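Local coordinates for pullulanase (Bacillus acidopullulyticus, PDB 2WAN), which hydrolyses the alpha-1,6-glucosidic linkages of pullulan and probably also those at the branch points of starch polysaccharides, at residues Pro132-Asp137 with Gly268-Leu273; Asp469-Gly474 with Ser805-Phe810; Gln840-Leu845 with Val852-Lys857. All blocks are in the same frame, centred on the assembly; numbering follows the deposited sequence. Where two conformers were deposited one is given.

Contact 1: residues Pro132-Asp137 with Gly268-Leu273; sequences PMTLAD and GVQTNL
Met133 and Thr271 form an antiparallel hydrogen-bonded pair and Thr134 and Gln270 the adjoining non-hydrogen-bonded one, in a short two-stranded ribbon whose end-to-end directions lie 143° apart. Four backbone bonds hold it. Met133 N reaches Thr271 O at 2.9 Å and Thr271 N returns to Met133 O, whereas beyond the regular strands Leu135 N donates to Val269 O in an almost straight bond (176° at the hydrogen), and Gly268 N closes the end on Leu135 O at 2.8 Å. Gly268 has a positive phi, a conformation in which a CB would be pressed against the preceding carbonyl oxygen, so the turn into the ribbon suits a residue without one.

The two faces differ. On one, Thr134 and Gln270 run side by side in the same direction, with Thr134 OG1 3.6 Å from Gln270 CG. With OG1 beside the backbone nitrogen (chi1 -54°), Thr134 CG2 takes the place opposite that nitrogen and meets Gly268 O at 3.4 Å. Toward the other face, the buried Leu135 lays its branch across Thr271: CD1 approaches Thr271 CG2 at 4.0 Å, while CG packs on Val269 O. The methyl of Thr271 can meet the leucine because its hydroxyl is turned the other way, to Leu273 O (2.9 Å from OG1, well above that carbonyl plane) and to Ser160 OG. At the opposite end, Pro132 CA sits against Asn272 CB.

Strand 124-129 leads into 132-134, and the chain turns a corner at Asn272 into strand 273-278; those two strands pair in a separate seven-stranded sheet. The ribbon pairs the chain leading to and from the four-stranded sheet 192-195/198-205/238-245/250-253, which matches the Pullulanase X25 family; Val269 touches its loops at Asn197 and Ser247.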
ATOM      1  N   PRO A 132     -22.315  15.884 -25.837  1.00 36.71           N
ATOM      2  CA  PRO A 132     -23.329  16.164 -24.822  1.00 36.45           C
ATOM      3  C   PRO A 132     -24.734  16.235 -25.397  1.00 36.13           C
ATOM      4  O   PRO A 132     -24.898  16.424 -26.600  1.00 36.75           O
ATOM      5  CB  PRO A 132     -22.924  17.541 -24.276  1.00 35.73           C
ATOM      6  CG  PRO A 132     -21.580  17.838 -24.857  1.00 37.58           C
ATOM      7  CD  PRO A 132     -21.500  17.076 -26.128  1.00 37.37           C
ATOM      8  N   MET A 133     -25.727  16.052 -24.535  1.00 36.64           N
ATOM      9  CA  MET A 133     -27.132  16.204 -24.903  0.50 37.71           C
ATOM     10  C   MET A 133     -27.845  17.080 -23.878  1.00 37.96           C
ATOM     11  O   MET A 133     -27.383  17.209 -22.745  1.00 37.69           O
ATOM     12  CB  MET A 133     -27.832  14.836 -25.005  0.50 37.49           C
ATOM     13  CG  MET A 133     -27.941  14.063 -23.686  0.50 38.44           C
ATOM     14  SD  MET A 133     -29.385  12.978 -23.568  0.50 38.15           S
ATOM     15  CE  MET A 133     -29.457  12.299 -25.225  0.50 41.69           C
ATOM     16  N   THR A 134     -28.968  17.671 -24.278  1.00 36.66           N
ATOM     17  CA  THR A 134     -29.840  18.361 -23.340  1.00 36.63           C
ATOM     18  C   THR A 134     -30.939  17.374 -22.964  1.00 36.46           C
ATOM     19  O   THR A 134     -31.636  16.856 -23.837  1.00 35.84           O
ATOM     20  CB  THR A 134     -30.454  19.653 -23.946  1.00 36.41           C
ATOM     21  OG1 THR A 134     -29.406  20.487 -24.453  1.00 38.37           O
ATOM     22  CG2 THR A 134     -31.254  20.424 -22.896  1.00 36.77           C
ATOM     23  N   LEU A 135     -31.079  17.109 -21.667  1.00 36.38           N
ATOM     24  CA  LEU A 135     -32.064  16.145 -21.181  1.00 37.20           C
ATOM     25  C   LEU A 135     -33.497  16.665 -21.276  1.00 38.84           C
ATOM     26  O   LEU A 135     -33.750  17.863 -21.109  1.00 38.57           O
ATOM     27  CB  LEU A 135     -31.749  15.713 -19.738  1.00 37.35           C
ATOM     28  CG  LEU A 135     -30.356  15.127 -19.451  1.00 36.51           C
ATOM     29  CD1 LEU A 135     -30.188  14.858 -17.970  1.00 34.63           C
ATOM     30  CD2 LEU A 135     -30.082  13.864 -20.258  1.00 36.83           C
ATOM     31  N   ALA A 136     -34.417  15.742 -21.551  1.00 39.60           N
ATOM     32  CA  ALA A 136     -35.846  16.016 -21.593  1.00 41.46           C
ATOM     33  C   ALA A 136     -36.523  15.326 -20.407  1.00 42.66           C
ATOM     34  O   ALA A 136     -35.851  14.968 -19.436  1.00 42.70           O
ATOM     35  CB  ALA A 136     -36.432  15.527 -22.911  1.00 41.60           C
ATOM     36  N   ASP A 137     -37.840  15.139 -20.489  1.00 43.31           N
ATOM     37  CA  ASP A 137     -38.615  14.461 -19.446  1.00 44.66           C
ATOM     38  C   ASP A 137     -38.301  12.969 -19.375  1.00 43.14           C
ATOM     39  O   ASP A 137     -37.825  12.380 -20.349  1.00 43.27           O
ATOM     40  CB  ASP A 137     -40.121  14.632 -19.689  1.00 46.18           C
ATOM     41  CG  ASP A 137     -40.555  16.086 -19.702  1.00 53.55           C
ATOM     42  OD1 ASP A 137     -40.058  16.855 -20.560  1.00 58.81           O
ATOM     43  OD2 ASP A 137     -41.407  16.455 -18.862  1.00 58.50           O
ATOM     44  N   GLY A 268     -33.538  20.071 -19.327  1.00 32.70           N
ATOM     45  CA  GLY A 268     -32.735  21.289 -19.438  1.00 34.01           C
ATOM     46  C   GLY A 268     -31.246  21.104 -19.179  1.00 34.67           C
ATOM     47  O   GLY A 268     -30.419  21.723 -19.850  1.00 34.85           O
ATOM     48  N   VAL A 269     -30.902  20.248 -18.214  1.00 35.80           N
ATOM     49  CA  VAL A 269     -29.494  19.950 -17.892  1.00 34.27           C
ATOM     50  C   VAL A 269     -28.754  19.421 -19.123  1.00 33.44           C
ATOM     51  O   VAL A 269     -29.247  18.535 -19.823  1.00 33.71           O
ATOM     52  CB  VAL A 269     -29.371  18.932 -16.707  1.00 34.85           C
ATOM     53  CG1 VAL A 269     -27.907  18.641 -16.374  1.00 35.96           C
ATOM     54  CG2 VAL A 269     -30.099  19.442 -15.463  1.00 34.18           C
ATOM     55  N   GLN A 270     -27.582  19.985 -19.393  1.00 32.79           N
ATOM     56  CA  GLN A 270     -26.734  19.525 -20.490  1.00 34.09           C
ATOM     57  C   GLN A 270     -25.626  18.645 -19.912  1.00 33.82           C
ATOM     58  O   GLN A 270     -25.021  18.990 -18.888  1.00 32.39           O
ATOM     59  CB  GLN A 270     -26.148  20.708 -21.270  1.00 35.38           C
ATOM     60  CG  GLN A 270     -27.219  21.636 -21.857  1.00 38.55           C
ATOM     61  CD  GLN A 270     -26.641  22.909 -22.449  1.00 45.34           C
ATOM     62  OE1 GLN A 270     -25.794  22.869 -23.343  1.00 43.81           O
ATOM     63  NE2 GLN A 270     -27.108  24.055 -21.955  1.00 46.35           N
ATOM     64  N   THR A 271     -25.375  17.508 -20.560  1.00 33.97           N
ATOM     65  CA  THR A 271     -24.450  16.501 -20.014  1.00 31.76           C
ATOM     66  C   THR A 271     -24.010  15.457 -21.043  1.00 32.05           C
ATOM     67  O   THR A 271     -24.740  15.164 -21.998  1.00 32.26           O
ATOM     68  CB  THR A 271     -25.052  15.796 -18.756  1.00 32.32           C
ATOM     69  OG1 THR A 271     -24.070  14.935 -18.157  1.00 29.91           O
ATOM     70  CG2 THR A 271     -26.310  14.980 -19.105  1.00 30.29           C
ATOM     71  N   ASN A 272     -22.811  14.906 -20.842  1.00 30.97           N
ATOM     72  CA  ASN A 272     -22.318  13.800 -21.655  1.00 28.77           C
ATOM     73  C   ASN A 272     -22.171  12.530 -20.808  1.00 29.35           C
ATOM     74  O   ASN A 272     -21.549  11.555 -21.231  1.00 28.88           O
ATOM     75  CB  ASN A 272     -20.995  14.162 -22.344  1.00 29.94           C
ATOM     76  CG  ASN A 272     -19.851  14.397 -21.359  1.00 25.24           C
ATOM     77  OD1 ASN A 272     -20.042  14.394 -20.143  1.00 32.74           O
ATOM     78  ND2 ASN A 272     -18.658  14.608 -21.892  1.00 31.04           N
ATOM     79  N   LEU A 273     -22.746  12.574 -19.609  1.00 27.82           N
ATOM     80  CA  LEU A 273     -22.659  11.482 -18.635  1.00 27.62           C
ATOM     81  C   LEU A 273     -23.960  11.391 -17.863  1.00 26.68           C
ATOM     82  O   LEU A 273     -24.279  12.261 -17.042  1.00 27.19           O
ATOM     83  CB  LEU A 273     -21.484  11.706 -17.676  1.00 27.21           C
ATOM     84  CG  LEU A 273     -21.106  10.567 -16.718  1.00 27.46           C
ATOM     85  CD1 LEU A 273     -20.676   9.327 -17.496  1.00 26.15           C
ATOM     86  CD2 LEU A 273     -19.989  11.052 -15.802  1.00 24.92           C
TER

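Contact 2: residues Asp469-Gly474 with Ser805-Phe810; sequences DHVKTG and SRKAQF
Val471 lies opposite Ala808, their CA atoms 6.1 Å apart, where the irregular 469-474 segment passes the short helix 805-809; within that helix Gln809 N bonds to Ser805 O and Phe810 N to Arg806 O. The contact joins two beta-to-alpha connections of the alpha-amylase (beta/alpha)8 barrel: 469-474 follows the first barrel strand, 435-438, and runs into helix 474-481, whereas 805-809 comes after the eighth strand, 773-777, and precedes helix 811-826. It therefore joins the two ends of the barrel's strand order.

The apolar part rests mainly on CG1 of Val471. CG1 is anti to the valine's carbonyl carbon (chi1 -68°) and lies against the helix backbone, 3.7 Å from Ala808 CA, with Ala808 CB at 4.0 Å from the same atom. CG1 also meets the root of the neighbouring lysine, Lys807 CG, so it fits between two consecutive helix residues. Asp469, modelled in two conformers, adds a less certain touch on Ala808 CB.

Lys807 carries the polar part. Every torsion of its side chain is near 180°, from chi1 at 175° onward, and the straight chain spans from the helix past Val471 to the far segment, where NZ donates to Lys472 O. The same ammonium forms a salt bridge with Glu480 and a hydrogen bond with Ser477, both on helix 474-481, and makes a cation-pi contact with Phe814. This buried charge is thus compensated by an acid and two oxygen acceptors, which would probably favour its charged form.

The bond of Lys807 NZ to Lys472 O is 2.8 Å long and arrives tilted 29° out of the carbonyl plane, with Lys807 CD and CE each 3.6 Å from that same Lys472 O.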
ATOM      1  N   ASP A 469      38.195 -13.072   2.299  1.00 12.75           N
ATOM      2  CA  ASP A 469      38.904 -12.846   3.559  0.50 13.86           C
ATOM      3  C   ASP A 469      38.180 -13.407   4.769  1.00 16.23           C
ATOM      4  O   ASP A 469      38.282 -12.893   5.881  1.00 17.03           O
ATOM      5  CB  ASP A 469      39.242 -11.369   3.710  0.50 13.05           C
ATOM      6  CG  ASP A 469      40.038 -10.886   2.557  0.50 14.98           C
ATOM      7  OD1 ASP A 469      41.153 -11.419   2.391  0.50 13.54           O
ATOM      8  OD2 ASP A 469      39.523 -10.054   1.794  0.50 17.48           O
ATOM      9  N   HIS A 470      37.483 -14.533   4.529  1.00 13.90           N
ATOM     10  CA  HIS A 470      36.843 -15.329   5.587  0.50 15.88           C
ATOM     11  C   HIS A 470      35.670 -14.639   6.289  1.00 13.81           C
ATOM     12  O   HIS A 470      35.274 -15.052   7.385  1.00 15.39           O
ATOM     13  CB  HIS A 470      37.865 -15.782   6.648  0.50 17.13           C
ATOM     14  CG  HIS A 470      39.147 -16.307   6.077  0.50 22.07           C
ATOM     15  ND1 HIS A 470      39.236 -17.527   5.444  0.50 27.16           N
ATOM     16  CD2 HIS A 470      40.394 -15.777   6.051  0.50 25.20           C
ATOM     17  CE1 HIS A 470      40.481 -17.726   5.047  0.50 21.94           C
ATOM     18  NE2 HIS A 470      41.204 -16.679   5.404  0.50 28.06           N
ATOM     19  N   VAL A 471      35.104 -13.591   5.673  1.00 11.67           N
ATOM     20  CA  VAL A 471      33.901 -12.975   6.258  1.00 11.29           C
ATOM     21  C   VAL A 471      32.738 -13.974   6.263  1.00 11.10           C
ATOM     22  O   VAL A 471      32.600 -14.778   5.350  1.00 11.09           O
ATOM     23  CB  VAL A 471      33.438 -11.666   5.545  1.00 11.10           C
ATOM     24  CG1 VAL A 471      34.453 -10.524   5.754  1.00 12.90           C
ATOM     25  CG2 VAL A 471      33.128 -11.894   4.051  1.00 14.54           C
ATOM     26  N   LYS A 472      31.898 -13.905   7.290  1.00 10.48           N
ATOM     27  CA  LYS A 472      30.663 -14.679   7.287  1.00  9.64           C
ATOM     28  C   LYS A 472      29.717 -14.082   6.269  1.00  8.79           C
ATOM     29  O   LYS A 472      29.584 -12.855   6.168  1.00 11.78           O
ATOM     30  CB  LYS A 472      30.008 -14.660   8.668  1.00 11.89           C
ATOM     31  CG  LYS A 472      30.879 -15.303   9.750  1.00 14.69           C
ATOM     32  CD  LYS A 472      30.214 -15.264  11.124  1.00 20.03           C
ATOM     33  CE  LYS A 472      31.074 -16.000  12.147  1.00 27.20           C
ATOM     34  NZ  LYS A 472      30.394 -16.077  13.463  1.00 30.89           N
ATOM     35  N   THR A 473      29.056 -14.948   5.498  1.00 10.11           N
ATOM     36  CA  THR A 473      28.057 -14.494   4.546  1.00  9.34           C
ATOM     37  C   THR A 473      26.728 -15.173   4.870  1.00 10.41           C
ATOM     38  O   THR A 473      26.642 -16.012   5.789  1.00 10.49           O
ATOM     39  CB  THR A 473      28.437 -14.861   3.096  1.00 10.12           C
ATOM     40  OG1 THR A 473      28.552 -16.283   2.980  1.00 12.36           O
ATOM     41  CG2 THR A 473      29.807 -14.222   2.687  1.00 11.23           C
ATOM     42  N   GLY A 474      25.691 -14.829   4.109  1.00  9.88           N
ATOM     43  CA  GLY A 474      24.434 -15.565   4.244  1.00  9.01           C
ATOM     44  C   GLY A 474      23.784 -15.349   5.608  1.00 10.34           C
ATOM     45  O   GLY A 474      23.931 -14.289   6.239  1.00  9.51           O
ATOM     46  N   SER A 805      32.603  -9.151  -1.089  1.00 10.39           N
ATOM     47  CA  SER A 805      33.919  -8.544  -0.898  1.00 10.73           C
ATOM     48  C   SER A 805      33.830  -7.187  -0.194  1.00  9.60           C
ATOM     49  O   SER A 805      34.790  -6.762   0.449  1.00 11.13           O
ATOM     50  CB  SER A 805      34.688  -8.384  -2.238  1.00  9.12           C
ATOM     51  OG  SER A 805      34.221  -7.293  -3.004  1.00 13.51           O
ATOM     52  N   ARG A 806      32.697  -6.503  -0.323  1.00 10.04           N
ATOM     53  CA  ARG A 806      32.556  -5.191   0.325  1.00 10.61           C
ATOM     54  C   ARG A 806      32.387  -5.313   1.836  1.00 10.98           C
ATOM     55  O   ARG A 806      32.708  -4.388   2.588  1.00 10.96           O
ATOM     56  CB  ARG A 806      31.428  -4.387  -0.305  1.00 10.69           C
ATOM     57  CG  ARG A 806      31.790  -3.989  -1.740  1.00 14.76           C
ATOM     58  CD  ARG A 806      30.747  -3.158  -2.402  1.00 19.40           C
ATOM     59  NE  ARG A 806      30.715  -1.747  -1.985  1.00 17.75           N
ATOM     60  CZ  ARG A 806      31.499  -0.773  -2.453  1.00 14.84           C
ATOM     61  NH1 ARG A 806      32.458  -1.006  -3.358  1.00 17.82           N
ATOM     62  NH2 ARG A 806      31.310   0.462  -2.028  1.00 13.79           N
ATOM     63  N   LYS A 807      31.887  -6.456   2.298  1.00  9.82           N
ATOM     64  CA  LYS A 807      31.925  -6.693   3.742  1.00  8.95           C
ATOM     65  C   LYS A 807      33.358  -6.856   4.271  1.00 11.19           C
ATOM     66  O   LYS A 807      33.656  -6.402   5.378  1.00 11.51           O
ATOM     67  CB  LYS A 807      31.042  -7.884   4.153  1.00  8.58           C
ATOM     68  CG  LYS A 807      31.141  -8.239   5.667  1.00  8.41           C
ATOM     69  CD  LYS A 807      30.132  -9.341   6.061  1.00 12.10           C
ATOM     70  CE  LYS A 807      30.297  -9.657   7.543  1.00  9.59           C
ATOM     71  NZ  LYS A 807      29.315 -10.727   7.940  1.00 10.00           N
ATOM     72  N   ALA A 808      34.236  -7.490   3.491  1.00  9.42           N
ATOM     73  CA  ALA A 808      35.636  -7.585   3.867  1.00 11.22           C
ATOM     74  C   ALA A 808      36.276  -6.183   3.836  1.00  9.96           C
ATOM     75  O   ALA A 808      36.968  -5.776   4.778  1.00 11.98           O
ATOM     76  CB  ALA A 808      36.365  -8.531   2.917  1.00 11.25           C
ATOM     77  N   GLN A 809      35.973  -5.445   2.775  1.00 10.52           N
ATOM     78  CA  GLN A 809      36.558  -4.121   2.559  1.00 10.41           C
ATOM     79  C   GLN A 809      36.116  -3.118   3.619  1.00 11.11           C
ATOM     80  O   GLN A 809      36.909  -2.253   4.045  1.00 10.04           O
ATOM     81  CB  GLN A 809      36.146  -3.614   1.179  1.00  9.81           C
ATOM     82  CG  GLN A 809      36.718  -2.222   0.838  1.00 11.28           C
ATOM     83  CD  GLN A 809      36.520  -1.847  -0.610  1.00 14.85           C
ATOM     84  OE1 GLN A 809      35.682  -2.417  -1.316  1.00 15.04           O
ATOM     85  NE2 GLN A 809      37.298  -0.869  -1.071  1.00 18.28           N
ATOM     86  N   PHE A 810      34.841  -3.214   4.013  1.00 10.46           N
ATOM     87  CA  PHE A 810      34.263  -2.260   4.949  1.00 11.60           C
ATOM     88  C   PHE A 810      33.793  -2.917   6.234  1.00  9.76           C
ATOM     89  O   PHE A 810      32.738  -2.580   6.762  1.00  9.29           O
ATOM     90  CB  PHE A 810      33.155  -1.443   4.270  1.00  8.92           C
ATOM     91  CG  PHE A 810      33.659  -0.632   3.080  1.00 11.13           C
ATOM     92  CD1 PHE A 810      34.505   0.455   3.280  1.00  9.82           C
ATOM     93  CD2 PHE A 810      33.324  -0.996   1.775  1.00 11.29           C
ATOM     94  CE1 PHE A 810      34.993   1.203   2.188  1.00 11.95           C
ATOM     95  CE2 PHE A 810      33.810  -0.270   0.666  1.00 12.86           C
ATOM     96  CZ  PHE A 810      34.647   0.828   0.877  1.00 12.69           C
TER

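Contact 3: residues Gln840-Leu845 with Val852-Lys857; sequences QNLTFL and VAFELK. With SO4 (sulfate ion), chain L.
The bend of Lys857 at chi3 (-66°) turns CE and NZ back across Asn841 O to Thr843 OG1. The NZ to OG1 bond is 2.9 Å; since Thr843 was modelled in two conformers, it is doubtful as well as weak. On the other face, Phe844 has CG anti to its carbonyl carbon (chi1 -71°), which slants the ring over the partner strand: CD1 lies 3.8 Å from Phe854 CB, CE1 touches Val852 CG1, and Ala853 O sits at the ring edge, near its plane. Beside it Leu842 and Leu856 run in the same direction, CD1 and CD2 respectively 3.7 Å apart, and Leu842 CD2 lies over one face of the Phe844 ring, toward its rim.

These groups belong to a beta hairpin at the edge of the antiparallel sheet of the C-terminal all-beta domain; its strands 842-844 and 852-856 run at 151° and bond through Thr843 and Glu855, whose N and O atoms pair reciprocally. Helix 835-841 passes into the first strand, and Asn841 O accepts Lys857 N at 2.8 Å. Strand 868-873 flanks 852-856, while Val714 of helix 707-714 packs on Leu842, Phe844 and Phe854, and Lys711 of that helix makes a cation-pi contact with Phe844.

An alanine in place of Lys857 would remove the chain beyond CB that passes Asn841 O and is likely to leave Thr843 OG1 and the water at NZ without this donor. That water is 2.7 Å from Lys857 NZ and only weakly bonded to Gln840 O. A second water bridges the strands, donating to Leu845 O and accepting from Ala853 N. Asn841 ND2 donates at 2.8 Å to O3 of a sulfate ion, probably from the crystallisation liquor, that is also bonded by Gln837 NE2 and Asn861 N.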
ATOM      1  N   GLN A 840       6.704  11.192  28.558  1.00 15.02           N
ATOM      2  CA  GLN A 840       7.147  11.082  29.947  1.00 15.15           C
ATOM      3  C   GLN A 840       8.665  10.979  30.075  1.00 15.53           C
ATOM      4  O   GLN A 840       9.264  11.580  30.983  1.00 15.60           O
ATOM      5  CB  GLN A 840       6.473   9.887  30.629  1.00 20.26           C
ATOM      6  CG  GLN A 840       6.940   9.610  32.063  1.00 26.50           C
ATOM      7  CD  GLN A 840       6.625   8.187  32.527  1.00 41.96           C
ATOM      8  OE1 GLN A 840       5.544   7.657  32.263  1.00 46.18           O
ATOM      9  NE2 GLN A 840       7.578   7.563  33.226  1.00 47.51           N
ATOM     10  N   ASN A 841       9.295  10.225  29.169  1.00 13.00           N
ATOM     11  CA  ASN A 841      10.681   9.786  29.400  1.00 12.14           C
ATOM     12  C   ASN A 841      11.748  10.413  28.508  1.00 11.68           C
ATOM     13  O   ASN A 841      12.939  10.315  28.819  1.00 13.15           O
ATOM     14  CB  ASN A 841      10.808   8.258  29.255  1.00 14.35           C
ATOM     15  CG  ASN A 841      10.031   7.492  30.297  1.00 16.37           C
ATOM     16  OD1 ASN A 841       9.885   7.930  31.449  1.00 15.59           O
ATOM     17  ND2 ASN A 841       9.548   6.305  29.905  1.00 17.52           N
ATOM     18  N   LEU A 842      11.340  11.024  27.403  1.00 11.68           N
ATOM     19  CA  LEU A 842      12.323  11.589  26.460  1.00 12.07           C
ATOM     20  C   LEU A 842      12.294  13.113  26.511  1.00 12.36           C
ATOM     21  O   LEU A 842      11.240  13.744  26.342  1.00 13.51           O
ATOM     22  CB  LEU A 842      12.076  11.076  25.026  1.00 12.72           C
ATOM     23  CG  LEU A 842      13.101  11.408  23.913  1.00 11.94           C
ATOM     24  CD1 LEU A 842      12.942  10.445  22.713  1.00 13.14           C
ATOM     25  CD2 LEU A 842      13.002  12.854  23.414  1.00 13.09           C
ATOM     26  N   THR A 843      13.467  13.695  26.742  1.00 12.21           N
ATOM     27  CA  THR A 843      13.634  15.143  26.787  0.50 12.90           C
ATOM     28  C   THR A 843      14.793  15.550  25.865  1.00 12.66           C
ATOM     29  O   THR A 843      15.862  14.942  25.935  1.00 14.82           O
ATOM     30  CB  THR A 843      13.922  15.595  28.247  0.50 13.16           C
ATOM     31  OG1 THR A 843      12.880  15.126  29.120  0.50 11.96           O
ATOM     32  CG2 THR A 843      14.032  17.117  28.356  0.50 12.22           C
ATOM     33  N   PHE A 844      14.597  16.582  25.046  1.00 11.96           N
ATOM     34  CA  PHE A 844      15.714  17.151  24.296  1.00 12.00           C
ATOM     35  C   PHE A 844      16.548  18.064  25.194  1.00 14.63           C
ATOM     36  O   PHE A 844      15.998  18.805  26.013  1.00 14.01           O
ATOM     37  CB  PHE A 844      15.200  17.891  23.054  1.00 14.15           C
ATOM     38  CG  PHE A 844      14.681  16.968  21.996  1.00 13.93           C
ATOM     39  CD1 PHE A 844      15.572  16.244  21.204  1.00 13.66           C
ATOM     40  CD2 PHE A 844      13.309  16.777  21.827  1.00 13.40           C
ATOM     41  CE1 PHE A 844      15.124  15.353  20.245  1.00 11.28           C
ATOM     42  CE2 PHE A 844      12.821  15.877  20.851  1.00 14.25           C
ATOM     43  CZ  PHE A 844      13.728  15.163  20.049  1.00 10.60           C
ATOM     44  N   LEU A 845      17.868  17.971  25.041  1.00 10.07           N
ATOM     45  CA  LEU A 845      18.825  18.759  25.819  1.00 12.75           C
ATOM     46  C   LEU A 845      19.356  19.900  24.970  1.00 13.52           C
ATOM     47  O   LEU A 845      19.578  19.739  23.756  1.00 13.70           O
ATOM     48  CB  LEU A 845      19.988  17.879  26.281  1.00 13.10           C
ATOM     49  CG  LEU A 845      19.675  16.623  27.118  1.00 13.89           C
ATOM     50  CD1 LEU A 845      20.942  15.857  27.498  1.00 16.14           C
ATOM     51  CD2 LEU A 845      18.879  16.988  28.380  1.00 17.52           C
ATOM     52  N   VAL A 852      21.595  17.544  17.559  1.00 10.27           N
ATOM     53  CA  VAL A 852      20.401  17.063  18.251  1.00 11.40           C
ATOM     54  C   VAL A 852      20.873  16.181  19.402  1.00 10.68           C
ATOM     55  O   VAL A 852      21.625  15.216  19.192  1.00 12.01           O
ATOM     56  CB  VAL A 852      19.471  16.252  17.302  1.00 11.29           C
ATOM     57  CG1 VAL A 852      18.328  15.588  18.080  1.00 11.90           C
ATOM     58  CG2 VAL A 852      18.876  17.157  16.233  1.00 15.00           C
ATOM     59  N   ALA A 853      20.430  16.517  20.614  1.00 11.26           N
ATOM     60  CA  ALA A 853      20.780  15.750  21.819  1.00 10.72           C
ATOM     61  C   ALA A 853      19.545  15.477  22.638  1.00  9.48           C
ATOM     62  O   ALA A 853      18.732  16.371  22.836  1.00 10.61           O
ATOM     63  CB  ALA A 853      21.793  16.510  22.669  1.00 11.46           C
ATOM     64  N   PHE A 854      19.404  14.237  23.112  1.00 10.77           N
ATOM     65  CA  PHE A 854      18.249  13.889  23.952  1.00 10.97           C
ATOM     66  C   PHE A 854      18.600  12.924  25.054  1.00  9.42           C
ATOM     67  O   PHE A 854      19.634  12.252  24.994  1.00 10.13           O
ATOM     68  CB  PHE A 854      17.066  13.362  23.120  1.00 11.53           C
ATOM     69  CG  PHE A 854      17.375  12.130  22.316  1.00 10.77           C
ATOM     70  CD1 PHE A 854      17.134  10.858  22.839  1.00 11.04           C
ATOM     71  CD2 PHE A 854      17.899  12.242  21.026  1.00 12.68           C
ATOM     72  CE1 PHE A 854      17.418   9.717  22.084  1.00 11.45           C
ATOM     73  CE2 PHE A 854      18.178  11.107  20.262  1.00 11.87           C
ATOM     74  CZ  PHE A 854      17.928   9.842  20.782  1.00  9.12           C
ATOM     75  N   GLU A 855      17.715  12.846  26.050  1.00 11.21           N
ATOM     76  CA  GLU A 855      17.904  11.967  27.188  1.00 11.66           C
ATOM     77  C   GLU A 855      16.669  11.096  27.360  1.00 11.53           C
ATOM     78  O   GLU A 855      15.525  11.589  27.276  1.00 12.51           O
ATOM     79  CB  GLU A 855      18.150  12.792  28.461  1.00 11.89           C
ATOM     80  CG  GLU A 855      18.516  11.934  29.672  1.00 10.86           C
ATOM     81  CD  GLU A 855      18.725  12.769  30.948  1.00 15.60           C
ATOM     82  OE1 GLU A 855      18.442  13.993  30.940  1.00 16.21           O
ATOM     83  OE2 GLU A 855      19.190  12.193  31.951  1.00 13.52           O
ATOM     84  N   LEU A 856      16.921   9.803  27.577  1.00  9.79           N
ATOM     85  CA  LEU A 856      15.889   8.795  27.849  1.00 10.68           C
ATOM     86  C   LEU A 856      15.999   8.524  29.337  1.00  9.45           C
ATOM     87  O   LEU A 856      17.000   7.966  29.809  1.00 11.11           O
ATOM     88  CB  LEU A 856      16.144   7.513  27.014  1.00  9.75           C
ATOM     89  CG  LEU A 856      16.257   7.740  25.494  1.00 11.50           C
ATOM     90  CD1 LEU A 856      16.600   6.456  24.736  1.00 11.79           C
ATOM     91  CD2 LEU A 856      14.967   8.351  24.925  1.00 11.62           C
ATOM     92  N   LYS A 857      14.987   8.955  30.099  1.00 10.20           N
ATOM     93  CA  LYS A 857      15.083   8.947  31.558  1.00 11.50           C
ATOM     94  C   LYS A 857      14.249   7.859  32.207  1.00 14.02           C
ATOM     95  O   LYS A 857      13.365   7.300  31.577  1.00 12.96           O
ATOM     96  CB  LYS A 857      14.603  10.288  32.121  1.00 13.07           C
ATOM     97  CG  LYS A 857      15.360  11.495  31.561  1.00 16.43           C
ATOM     98  CD  LYS A 857      14.583  12.787  31.861  1.00 23.40           C
ATOM     99  CE  LYS A 857      13.259  12.794  31.093  1.00 34.99           C
ATOM    100  NZ  LYS A 857      12.233  13.742  31.621  1.00 39.65           N
TER
HETATM  101  S   SO4 L1932       7.954   3.147  31.940  1.00 40.54           S
HETATM  102  O1  SO4 L1932       8.408   1.772  32.181  1.00 38.57           O
HETATM  103  O2  SO4 L1932       6.590   3.110  31.399  1.00 36.46           O
HETATM  104  O3  SO4 L1932       8.863   3.799  31.006  1.00 28.91           O
HETATM  105  O4  SO4 L1932       7.940   3.912  33.185  1.00 46.33           O
HETATM  106  O   HOH W   1      11.142  12.379  33.724  1.00 32.68           O
HETATM  107  O   HOH W   2      19.383  19.210  21.128  1.00 15.35           O

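In the fold
Along the chain the three contacts come one after another. Contact 1 stands apart: its centre is about 72 Å from that of contact 2 and 65 Å from that of contact 3, on the opposite side of the chain's centre from both. It belongs to the N-terminal beta domains, its nearest atoms about 54 Å from those of contact 2. Contacts 2 and 3 are nearer, centres 37 Å and closest atoms about 24 Å apart. Contact 2 packs two pieces of the catalytic barrel region; helices 811-826 and 835-841 lead from 805-810 to the hairpin of contact 3, whose apolar face packs on helix 707-714. The three thus sample separate modules of a multidomain glycoside hydrolase.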